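Local coordinates for uncharacterized protein (PDB 3O2I) that is of unknown function but forms a two-chain assembly and belongs to a family of uncharacterised proteins, DUF6840, at residues V41-L46 / E78-L83. Sequence-based numbering, arbitrary orientation.
Sequences VRIYLL and EVSKYL
L45 of strand 41-47 lies across L83 of helix 72-87, with its CD1 methyl against L83 CD1 and L83 CB. L45 CD1 lies 3.5 Å from L83 CD1, which is tight for two carbons. The same L45 methyl also sits 3.8 Å from L83 CB, so it rests against the root of that side chain as well as its end. The two leucines cross at about a right angle. The two methyls of L45 part: CD1 goes to L83, while CD2 reaches S80 OG at 3.7 Å. L83 also packs on L59 of helix 53-63 and on F89, which add a second wall to this tight core.

One turn earlier on the helix, S80 is a small residue facing the strand. Its OG is anti to the backbone N (chi1 177°) and lies against I43 CG2 and L45 CD2. I43 CG2 touches this OG at 3.5 Å and S80 CB at 4.1 Å. Here the contacts are at ordinary van der Waals distance, whereas the two leucine methyls are closer than usual. No hydrogen bond joins the two segments. The strand and helix axes run nearly parallel, 10° apart, and come no closer than 10.2 Å.

The strand's other face is different. Y44 points away from the helix and packs on I29 of the second subunit. R42, an exposed residue, forms a salt bridge with E31 on strand 28-35. On the helix, K81 points away from the strand and is exposed.

The contact thus joins the middle strand of an antiparallel sheet to helix 72-87 inside the subunit. All four touching residues are buried. The chemistry is apolar packing around a single hydroxyl, which implies that van der Waals contact and burial, with no directional bond, hold these two segments together.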
loop_
_atom_site.group_PDB
_atom_site.type_symbol
_atom_site.label_atom_id
_atom_site.label_comp_id
_atom_site.label_asym_id
_atom_site.label_seq_id
_atom_site.Cartn_x
_atom_site.Cartn_y
_atom_site.Cartn_z
ATOM N N VAL B 41 -0.213 13.885 0.822
ATOM C CA VAL B 41 0.601 13.266 -0.213
ATOM C C VAL B 41 1.006 11.860 0.211
ATOM O O VAL B 41 1.564 11.665 1.290
ATOM C CB VAL B 41 1.866 14.090 -0.503
ATOM C CG1 VAL B 41 2.664 13.453 -1.629
ATOM C CG2 VAL B 41 1.493 15.515 -0.849
ATOM N N ARG B 42 0.709 10.879 -0.632
ATOM C CA ARG B 42 1.141 9.516 -0.376
ATOM C C ARG B 42 2.065 9.019 -1.487
ATOM O O ARG B 42 1.700 9.014 -2.661
ATOM C CB ARG B 42 -0.061 8.579 -0.188
ATOM C CG ARG B 42 -0.684 8.676 1.198
ATOM C CD ARG B 42 -1.989 7.898 1.338
ATOM N NE ARG B 42 -2.608 8.204 2.622
ATOM C CZ ARG B 42 -2.372 7.538 3.753
ATOM N NH1 ARG B 42 -2.976 7.910 4.879
ATOM N NH2 ARG B 42 -1.543 6.497 3.765
ATOM N N ILE B 43 3.273 8.627 -1.099
ATOM C CA ILE B 43 4.248 8.092 -2.035
ATOM C C ILE B 43 4.503 6.652 -1.658
ATOM O O ILE B 43 4.837 6.350 -0.511
ATOM C CB ILE B 43 5.596 8.827 -1.960
ATOM C CG1 ILE B 43 5.400 10.341 -1.988
ATOM C CG2 ILE B 43 6.511 8.369 -3.092
ATOM C CD1 ILE B 43 5.418 10.930 -3.377
ATOM N N TYR B 44 4.350 5.765 -2.629
ATOM C CA TYR B 44 4.580 4.344 -2.404
ATOM C C TYR B 44 5.810 3.929 -3.172
ATOM O O TYR B 44 5.828 4.014 -4.399
ATOM C CB TYR B 44 3.362 3.519 -2.877
ATOM C CG TYR B 44 2.101 3.833 -2.104
ATOM C CD1 TYR B 44 1.842 3.212 -0.889
ATOM C CD2 TYR B 44 1.183 4.762 -2.575
ATOM C CE1 TYR B 44 0.700 3.502 -0.166
ATOM C CE2 TYR B 44 0.023 5.051 -1.861
ATOM C CZ TYR B 44 -0.205 4.419 -0.657
ATOM O OH TYR B 44 -1.349 4.692 0.065
ATOM N N LEU B 45 6.832 3.474 -2.453
ATOM C CA LEU B 45 8.062 2.985 -3.079
ATOM C C LEU B 45 8.196 1.475 -2.912
ATOM O O LEU B 45 7.784 0.911 -1.907
ATOM C CB LEU B 45 9.283 3.653 -2.457
ATOM C CG LEU B 45 9.337 5.181 -2.470
ATOM C CD1 LEU B 45 10.683 5.637 -1.904
ATOM C CD2 LEU B 45 9.145 5.720 -3.870
ATOM N N LEU B 46 8.801 0.834 -3.898
ATOM C CA LEU B 46 9.008 -0.604 -3.871
ATOM C C LEU B 46 10.482 -0.907 -3.804
ATOM O O LEU B 46 11.282 -0.210 -4.417
ATOM C CB LEU B 46 8.459 -1.234 -5.156
ATOM C CG LEU B 46 6.985 -1.598 -5.245
ATOM C CD1 LEU B 46 6.209 -0.967 -4.105
ATOM C CD2 LEU B 46 6.421 -1.223 -6.620
ATOM N N GLU B 78 11.475 15.218 -2.441
ATOM C CA GLU B 78 12.926 15.151 -2.598
ATOM C C GLU B 78 13.492 13.850 -2.038
ATOM O O GLU B 78 14.313 13.198 -2.678
ATOM C CB GLU B 78 13.602 16.377 -1.950
ATOM C CG GLU B 78 12.997 17.711 -2.392
ATOM C CD GLU B 78 13.968 18.882 -2.275
ATOM O OE1 GLU B 78 13.529 19.989 -1.882
ATOM O OE2 GLU B 78 15.168 18.695 -2.575
ATOM N N VAL B 79 13.049 13.479 -0.841
ATOM C CA VAL B 79 13.418 12.205 -0.230
ATOM C C VAL B 79 13.077 11.018 -1.152
ATOM O O VAL B 79 13.889 10.105 -1.354
ATOM C CB VAL B 79 12.698 12.034 1.125
ATOM C CG1 VAL B 79 12.911 10.630 1.680
ATOM C CG2 VAL B 79 13.170 13.103 2.110
ATOM N N SER B 80 11.869 11.036 -1.705
ATOM C CA SER B 80 11.458 10.019 -2.673
ATOM C C SER B 80 12.464 9.918 -3.821
ATOM O O SER B 80 12.935 8.824 -4.153
ATOM C CB SER B 80 10.066 10.337 -3.221
ATOM O OG SER B 80 9.680 9.397 -4.218
ATOM N N LYS B 81 12.792 11.065 -4.417
ATOM C CA LYS B 81 13.734 11.128 -5.540
ATOM C C LYS B 81 15.090 10.515 -5.208
ATOM O O LYS B 81 15.738 9.920 -6.065
ATOM C CB LYS B 81 13.942 12.573 -5.991
ATOM C CG LYS B 81 12.836 13.140 -6.857
ATOM C CD LYS B 81 13.226 14.515 -7.390
ATOM C CE LYS B 81 14.456 14.434 -8.287
ATOM N NZ LYS B 81 14.914 15.782 -8.754
ATOM N N TYR B 82 15.509 10.663 -3.957
ATOM C CA TYR B 82 16.814 10.183 -3.522
ATOM C C TYR B 82 16.820 8.673 -3.300
ATOM O O TYR B 82 17.748 7.985 -3.722
ATOM C CB TYR B 82 17.287 10.920 -2.260
ATOM C CG TYR B 82 18.539 10.325 -1.660
ATOM C CD1 TYR B 82 19.796 10.637 -2.169
ATOM C CD2 TYR B 82 18.464 9.440 -0.595
ATOM C CE1 TYR B 82 20.948 10.078 -1.627
ATOM C CE2 TYR B 82 19.601 8.878 -0.048
ATOM C CZ TYR B 82 20.843 9.198 -0.568
ATOM O OH TYR B 82 21.969 8.627 -0.020
ATOM N N LEU B 83 15.790 8.160 -2.630
ATOM C CA LEU B 83 15.647 6.716 -2.474
ATOM C C LEU B 83 15.633 6.014 -3.827
ATOM O O LEU B 83 16.231 4.949 -3.989
ATOM C CB LEU B 83 14.381 6.360 -1.683
ATOM C CG LEU B 83 14.352 6.859 -0.235
ATOM C CD1 LEU B 83 13.117 6.337 0.489
ATOM C CD2 LEU B 83 15.609 6.440 0.501
#